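Side-chain contacts in FMN-dependent nitronate monooxygenase (Shewanella oneidensis, PDB 5LSM), which probably uses bound FMN to oxidise propionate 3-nitronate with molecular oxygen, a detoxifying reaction that yields 3-oxopropanoate, nitrate and nitrite: residues Thr156-Glu159 with Glu160-Leu164; Phe198-Leu201 with Pro202-Ala206; Phe186-Asp190 with Leu191-Leu195. All blocks are in the same frame, centred on the assembly; numbering follows the deposited sequence.

From the N terminus the contacts follow one another as 1, 3 and 2; each is local, and none nests in or crosses another. Contact 1 (156-164) turns the chain from strand 150-155 of the TIM barrel into helix 158-166. Contact 3 (186-195) closes two tight turns in the loop between strand 181-182 and helix 197-207, and contact 2 (198-206) lies within that helix. Glu-160 of contact 1 holds the start of contact 3 through the amides of Phe-186 and Leu-187. Helices 158-166 and 197-207 pack together where Ala-161 meets Ile-204, while Leu-195 lies against Leu-200 and Gln-203. All three touch the second subunit, contacts 2 and 3 with hydrogen bonds and contact 1 through Glu-159 alone.

Contact 1: Thr156-Glu159 with Glu160-Leu164; sequences TTVE and EALWL
The N-terminal cap of helix 158-166, in a beta-alpha-beta unit of the TIM barrel between strands 150-155 and 171-175, is built by Thr-156, Thr-157 and Glu-160. Thr-157 is the N-cap residue: with its hydroxyl between the backbone N and the carbonyl carbon (chi1 60°), OG1 accepts from Glu-160 N at 3.2 Å in a nearly straight bond. Glu-160 answers by running its side chain back toward the loop. Its chain is extended beyond CG (chi2 168°), which carries the carboxylate past the N-cap, so that it binds Thr-156; a capping box would instead have it accept from Thr-157 N. OE1 takes two bonds from that one residue, from Thr-156 N at 2.8 Å, nearly in line with the carboxylate C-O bond, and from Thr-156 OG1 on the syn side, 29° out of plane. The other oxygen, OE2, is hydrogen-bonded to the amides of Phe-186 and Leu-187, so four donors hold this buried carboxylate and fix its rotation, and they would be expected to stabilise a negative charge. Thr-156 itself touches Gln-175, an FMN-binding residue. Across the first turn of the helix, Val-158 and Leu-162 lie side by side, pointing the same way, with Val-158 CG1 3.9 Å from Leu-162 CD1.

Contact 2: Phe198-Leu201 with Pro202-Ala206; sequences FSLL and PQIIA
Leu-200 and Ile-204, one helical turn apart, form a continuous apolar ridge in which the two side chains lie side by side and point the same way. The CD1 methyl at the end of Ile-204 settles against the fork of Leu-200, 3.6 Å from its CD1 and 3.7 Å from its CG. The leucine CG stands anti to the backbone N (chi1 -176°), beside the carbonyl carbon, which directs the fork toward the next turn. Leu-201 and Ile-205 repeat the pattern more loosely: the tip of the isoleucine, CD1, rests 4.0 Å from Leu-201 CG and also covers the carbonyl oxygen of Leu-201. Both ridges belong to helix 197-207 of the TIM barrel and face its parallel strands, with Leu-200 and Ile-204 on Ala-174 of strand 171-175 and Leu-201 and Ile-205 on Val-212 of strand 212-215. On another side, Pro-202 interrupts the helical bonding. Its ring takes the place where an N-H would point, so CD lies 3.3 Å from Phe-198 O, and the helix kinks at this residue. The next carbonyl is served by a side chain: the extended side chain of Gln-203 reaches back along the helix, its CB and CG covering Ser-199 O, and NE2 donates to that oxygen at 2.8 Å. The bond is close to straight at NE2 and lies near the glutamine amide plane, yet it reaches the carbonyl from above, 48° out of the carbonyl plane. The same NE2 is hydrogen-bonded to Gln-326 O of the second subunit, whose Asn-327 packs on Pro-202.

Contact 3: Phe186-Asp190 with Leu191-Leu195; sequences FLSED and LTEQL
A single carboxylate oxygen, Asp-190 OD1, receives both the backbone N and the hydroxyl of Thr-192, and both come from the same face of the carboxylate. The bond from Thr-192 N (3.0 Å) makes an Asx turn at the start of the short 3-10 segment 191-193, in the loop that leads from strand 181-182, in a small antiparallel sheet, to the TIM-barrel helix 197-207. This donor stands above the carboxylate, 40° out of its plane. Thr-192 OG1 donates at 2.7 Å on the syn side, though also tilted well out of the plane, and it is also hydrogen-bonded to His-264 NE2 of the second subunit, so the turn forms part of the dimer contact. Asp-190 CG is anti to the backbone N (chi1 -173°), which brings OD1 over the following turn. Glu-193 comes back across Asp-190 at about a right angle, but their carboxylate planes are only 13° apart; OD2 of Asp-190 and OE2 of Glu-193 are 4.6 Å from each other, and like charges there would probably repel. His-264 of the second subunit packs against both residues. Just upstream, Ser-188 forms an ST turn, its OG accepting from Asp-190 N at 3.1 Å.

Contact 1: Thr156-Glu159 with Glu160-Leu164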
loop_
_atom_site.group_PDB
_atom_site.type_symbol
_atom_site.label_atom_id
_atom_site.label_comp_id
_atom_site.label_asym_id
_atom_site.label_seq_id
_atom_site.Cartn_x
_atom_site.Cartn_y
_atom_site.Cartn_z
ATOM N N THR A 156 2.492 12.033 -3.449
ATOM C CA THR A 156 2.675 10.656 -2.961
ATOM C C THR A 156 3.347 10.566 -1.599
ATOM O O THR A 156 3.572 9.463 -1.098
ATOM C CB THR A 156 3.498 9.785 -3.933
ATOM O OG1 THR A 156 4.857 10.259 -3.997
ATOM C CG2 THR A 156 2.857 9.764 -5.324
ATOM N N THR A 157 3.667 11.712 -1.008
ATOM C CA THR A 157 4.164 11.771 0.353
ATOM C C THR A 157 3.656 13.063 1.010
ATOM O O THR A 157 3.174 13.968 0.331
ATOM C CB THR A 157 5.707 11.817 0.388
ATOM O OG1 THR A 157 6.163 12.989 -0.313
ATOM C CG2 THR A 157 6.322 10.569 -0.225
ATOM N N VAL A 158 3.891 13.181 2.311
ATOM C CA VAL A 158 3.612 14.398 3.040
ATOM C C VAL A 158 4.484 15.576 2.608
ATOM O O VAL A 158 4.006 16.708 2.553
ATOM C CB VAL A 158 3.735 14.181 4.569
ATOM C CG1 VAL A 158 3.554 15.495 5.308
ATOM C CG2 VAL A 158 2.681 13.188 5.027
ATOM N N GLU A 159 5.751 15.324 2.300
ATOM C CA GLU A 159 6.635 16.401 1.840
ATOM C C GLU A 159 6.140 16.987 0.528
ATOM O O GLU A 159 6.124 18.201 0.363
ATOM C CB GLU A 159 8.056 15.910 1.644
ATOM C CG GLU A 159 8.838 15.779 2.934
ATOM C CD GLU A 159 8.557 14.485 3.681
ATOM O OE1 GLU A 159 8.140 13.476 3.038
ATOM O OE2 GLU A 159 8.767 14.487 4.921
ATOM N N GLU A 160 5.742 16.112 -0.398
ATOM C CA GLU A 160 5.215 16.540 -1.685
ATOM C C GLU A 160 3.942 17.367 -1.493
ATOM O O GLU A 160 3.763 18.397 -2.133
ATOM C CB GLU A 160 4.964 15.329 -2.606
ATOM C CG GLU A 160 6.214 14.911 -3.385
ATOM C CD GLU A 160 6.110 13.556 -4.081
ATOM O OE1 GLU A 160 5.011 12.975 -4.118
ATOM O OE2 GLU A 160 7.152 13.066 -4.590
ATOM N N ALA A 161 3.096 16.958 -0.554
ATOM C CA ALA A 161 1.868 17.690 -0.296
ATOM C C ALA A 161 2.173 19.118 0.222
ATOM O O ALA A 161 1.505 20.085 -0.152
ATOM C CB ALA A 161 1.008 16.928 0.692
ATOM N N LEU A 162 3.200 19.240 1.057
ATOM C CA LEU A 162 3.573 20.523 1.610
ATOM C C LEU A 162 4.194 21.408 0.536
ATOM O O LEU A 162 4.052 22.639 0.569
ATOM C CB LEU A 162 4.547 20.341 2.767
ATOM C CG LEU A 162 3.922 19.779 4.045
ATOM C CD1 LEU A 162 4.967 19.144 4.949
ATOM C CD2 LEU A 162 3.173 20.865 4.787
ATOM N N TRP A 163 4.900 20.786 -0.398
ATOM C CA TRP A 163 5.488 21.515 -1.512
ATOM C C TRP A 163 4.386 22.081 -2.393
ATOM O O TRP A 163 4.471 23.213 -2.835
ATOM C CB TRP A 163 6.393 20.614 -2.345
ATOM C CG TRP A 163 7.146 21.370 -3.417
ATOM C CD1 TRP A 163 8.297 22.070 -3.256
ATOM C CD2 TRP A 163 6.795 21.491 -4.801
ATOM N NE1 TRP A 163 8.688 22.615 -4.446
ATOM C CE2 TRP A 163 7.788 22.271 -5.414
ATOM C CE3 TRP A 163 5.732 21.032 -5.574
ATOM C CZ2 TRP A 163 7.769 22.578 -6.769
ATOM C CZ3 TRP A 163 5.713 21.335 -6.932
ATOM C CH2 TRP A 163 6.718 22.109 -7.511
ATOM N N LEU A 164 3.356 21.281 -2.643
ATOM C CA LEU A 164 2.239 21.704 -3.464
ATOM C C LEU A 164 1.410 22.838 -2.818
ATOM O O LEU A 164 1.033 23.804 -3.485
ATOM C CB LEU A 164 1.350 20.514 -3.792
ATOM C CG LEU A 164 2.021 19.456 -4.655
ATOM C CD1 LEU A 164 1.174 18.198 -4.733
ATOM C CD2 LEU A 164 2.281 20.001 -6.044
#

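Contact 2: Phe198-Leu201 with Pro202-Ala206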
loop_
_atom_site.group_PDB
_atom_site.type_symbol
_atom_site.label_atom_id
_atom_site.label_comp_id
_atom_site.label_asym_id
_atom_site.label_seq_id
_atom_site.Cartn_x
_atom_site.Cartn_y
_atom_site.Cartn_z
ATOM N N PHE A 198 -4.353 4.075 2.847
ATOM C CA PHE A 198 -4.886 4.047 4.198
ATOM C C PHE A 198 -4.046 4.879 5.145
ATOM O O PHE A 198 -4.546 5.386 6.143
ATOM C CB PHE A 198 -4.940 2.607 4.716
ATOM C CG PHE A 198 -5.966 2.390 5.767
ATOM C CD1 PHE A 198 -7.322 2.397 5.441
ATOM C CD2 PHE A 198 -5.595 2.156 7.077
ATOM C CE1 PHE A 198 -8.277 2.203 6.415
ATOM C CE2 PHE A 198 -6.549 1.940 8.048
ATOM C CZ PHE A 198 -7.888 1.983 7.722
ATOM N N SER A 199 -2.752 4.956 4.853
ATOM C CA SER A 199 -1.822 5.731 5.658
ATOM C C SER A 199 -1.476 7.105 5.069
ATOM O O SER A 199 -1.202 8.026 5.814
ATOM C CB SER A 199 -0.559 4.910 5.882
ATOM O OG SER A 199 -0.859 3.818 6.733
ATOM N N LEU A 200 -1.431 7.220 3.738
ATOM C CA LEU A 200 -1.103 8.494 3.075
ATOM C C LEU A 200 -2.172 9.556 3.331
ATOM O O LEU A 200 -1.861 10.708 3.703
ATOM C CB LEU A 200 -0.973 8.287 1.567
ATOM C CG LEU A 200 -0.539 9.521 0.766
ATOM C CD1 LEU A 200 0.833 10.004 1.237
ATOM C CD2 LEU A 200 -0.527 9.209 -0.728
ATOM N N LEU A 201 -3.426 9.156 3.141
ATOM C CA LEU A 201 -4.558 10.064 3.227
ATOM C C LEU A 201 -4.636 10.820 4.559
ATOM O O LEU A 201 -4.576 12.054 4.559
ATOM C CB LEU A 201 -5.857 9.314 2.960
ATOM C CG LEU A 201 -7.105 10.171 2.825
ATOM C CD1 LEU A 201 -6.929 11.133 1.657
ATOM C CD2 LEU A 201 -8.333 9.279 2.609
ATOM N N PRO A 202 -4.745 10.094 5.703
ATOM C CA PRO A 202 -4.890 10.818 6.979
ATOM C C PRO A 202 -3.644 11.602 7.369
ATOM O O PRO A 202 -3.762 12.658 8.024
ATOM C CB PRO A 202 -5.175 9.718 7.997
ATOM C CG PRO A 202 -4.742 8.450 7.354
ATOM C CD PRO A 202 -4.903 8.638 5.878
ATOM N N GLN A 203 -2.470 11.155 6.917
ATOM C CA GLN A 203 -1.259 11.892 7.214
ATOM C C GLN A 203 -1.110 13.142 6.361
ATOM O O GLN A 203 -0.743 14.183 6.883
ATOM C CB GLN A 203 -0.034 10.995 7.148
ATOM C CG GLN A 203 0.036 10.054 8.354
ATOM C CD GLN A 203 1.193 9.075 8.277
ATOM O OE1 GLN A 203 2.242 9.276 8.901
ATOM N NE2 GLN A 203 1.008 8.011 7.510
ATOM N N ILE A 204 -1.521 13.093 5.096
ATOM C CA ILE A 204 -1.584 14.320 4.310
ATOM C C ILE A 204 -2.613 15.313 4.853
ATOM O O ILE A 204 -2.337 16.502 4.914
ATOM C CB ILE A 204 -1.812 14.071 2.797
ATOM C CG1 ILE A 204 -0.516 13.600 2.132
ATOM C CG2 ILE A 204 -2.235 15.364 2.104
ATOM C CD1 ILE A 204 -0.671 13.187 0.677
ATOM N N ILE A 205 -3.798 14.842 5.222
ATOM C CA ILE A 205 -4.850 15.733 5.732
ATOM C C ILE A 205 -4.390 16.414 7.026
ATOM O O ILE A 205 -4.669 17.583 7.237
ATOM C CB ILE A 205 -6.181 14.975 5.982
ATOM C CG1 ILE A 205 -6.904 14.706 4.664
ATOM C CG2 ILE A 205 -7.107 15.748 6.922
ATOM C CD1 ILE A 205 -7.872 13.545 4.750
ATOM N N ALA A 206 -3.654 15.685 7.868
ATOM C CA ALA A 206 -3.127 16.239 9.126
ATOM C C ALA A 206 -2.139 17.365 8.882
ATOM O O ALA A 206 -1.988 18.264 9.702
ATOM C CB ALA A 206 -2.468 15.144 9.963
#

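Contact 3: Phe186-Asp190 with Leu191-Leu195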
loop_
_atom_site.group_PDB
_atom_site.type_symbol
_atom_site.label_atom_id
_atom_site.label_comp_id
_atom_site.label_asym_id
_atom_site.label_seq_id
_atom_site.Cartn_x
_atom_site.Cartn_y
_atom_site.Cartn_z
ATOM N N PHE A 186 7.723 13.292 -7.276
ATOM C CA PHE A 186 8.577 14.288 -7.896
ATOM C C PHE A 186 9.643 14.852 -6.986
ATOM O O PHE A 186 10.535 15.486 -7.476
ATOM C CB PHE A 186 7.739 15.434 -8.479
ATOM C CG PHE A 186 6.878 16.132 -7.462
ATOM C CD1 PHE A 186 7.381 17.198 -6.719
ATOM C CD2 PHE A 186 5.569 15.722 -7.243
ATOM C CE1 PHE A 186 6.602 17.825 -5.768
ATOM C CE2 PHE A 186 4.784 16.340 -6.275
ATOM C CZ PHE A 186 5.301 17.395 -5.545
ATOM N N LEU A 187 9.551 14.650 -5.670
ATOM C CA LEU A 187 10.642 15.047 -4.773
ATOM C C LEU A 187 11.712 13.967 -4.604
ATOM O O LEU A 187 12.858 14.281 -4.301
ATOM C CB LEU A 187 10.111 15.515 -3.410
ATOM C CG LEU A 187 9.344 16.859 -3.391
ATOM C CD1 LEU A 187 9.106 17.346 -1.973
ATOM C CD2 LEU A 187 10.066 17.937 -4.170
ATOM N N SER A 188 11.396 12.720 -4.917
ATOM C CA SER A 188 12.344 11.630 -4.671
ATOM C C SER A 188 12.105 10.425 -5.564
ATOM O O SER A 188 10.967 10.057 -5.829
ATOM C CB SER A 188 12.261 11.202 -3.207
ATOM O OG SER A 188 12.996 10.012 -2.966
ATOM N N GLU A 189 13.182 9.766 -5.968
ATOM C CA GLU A 189 13.077 8.542 -6.769
ATOM C C GLU A 189 12.867 7.289 -5.902
ATOM O O GLU A 189 12.493 6.240 -6.396
ATOM C CB GLU A 189 14.323 8.375 -7.637
ATOM C CG GLU A 189 14.631 9.590 -8.498
ATOM C CD GLU A 189 15.055 9.237 -9.916
ATOM O OE1 GLU A 189 15.008 10.138 -10.782
ATOM O OE2 GLU A 189 15.449 8.071 -10.165
ATOM N N ASP A 190 13.088 7.421 -4.604
ATOM C CA ASP A 190 12.979 6.298 -3.674
ATOM C C ASP A 190 11.513 5.888 -3.451
ATOM O O ASP A 190 10.762 6.581 -2.772
ATOM C CB ASP A 190 13.632 6.703 -2.352
ATOM C CG ASP A 190 13.731 5.563 -1.362
ATOM O OD1 ASP A 190 13.130 4.471 -1.575
ATOM O OD2 ASP A 190 14.406 5.785 -0.336
ATOM N N LEU A 191 11.133 4.736 -3.990
ATOM C CA LEU A 191 9.769 4.225 -3.859
ATOM C C LEU A 191 9.367 3.789 -2.438
ATOM O O LEU A 191 8.184 3.785 -2.113
ATOM C CB LEU A 191 9.525 3.080 -4.848
ATOM C CG LEU A 191 9.558 3.435 -6.348
ATOM C CD1 LEU A 191 9.269 2.189 -7.182
ATOM C CD2 LEU A 191 8.576 4.541 -6.699
ATOM N N THR A 192 10.335 3.485 -1.577
ATOM C CA THR A 192 10.021 3.128 -0.187
ATOM C C THR A 192 9.537 4.323 0.652
ATOM O O THR A 192 9.150 4.164 1.809
ATOM C CB THR A 192 11.242 2.504 0.533
ATOM O OG1 THR A 192 12.249 3.508 0.756
ATOM C CG2 THR A 192 11.820 1.325 -0.286
ATOM N N GLU A 193 9.598 5.528 0.094
ATOM C CA GLU A 193 9.032 6.699 0.766
ATOM C C GLU A 193 7.515 6.801 0.594
ATOM O O GLU A 193 6.832 7.470 1.382
ATOM C CB GLU A 193 9.723 7.971 0.291
ATOM C CG GLU A 193 11.198 7.948 0.614
ATOM C CD GLU A 193 11.763 9.297 0.966
ATOM O OE1 GLU A 193 11.465 10.280 0.249
ATOM O OE2 GLU A 193 12.571 9.353 1.917
ATOM N N GLN A 194 6.987 6.068 -0.377
ATOM C CA GLN A 194 5.578 6.145 -0.718
ATOM C C GLN A 194 4.736 5.178 0.111
ATOM O O GLN A 194 5.240 4.195 0.648
ATOM C CB GLN A 194 5.389 5.889 -2.205
ATOM C CG GLN A 194 6.009 6.983 -3.063
ATOM C CD GLN A 194 5.722 6.799 -4.539
ATOM O OE1 GLN A 194 4.702 6.221 -4.928
ATOM N NE2 GLN A 194 6.634 7.271 -5.373
ATOM N N LEU A 195 3.457 5.517 0.257
ATOM C CA LEU A 195 2.584 4.884 1.223
ATOM C C LEU A 195 1.340 4.379 0.531
ATOM O O LEU A 195 0.920 4.915 -0.504
ATOM C CB LEU A 195 2.145 5.892 2.287
ATOM C CG LEU A 195 3.139 6.721 3.105
ATOM C CD1 LEU A 195 2.432 7.242 4.354
ATOM C CD2 LEU A 195 4.355 5.918 3.497
#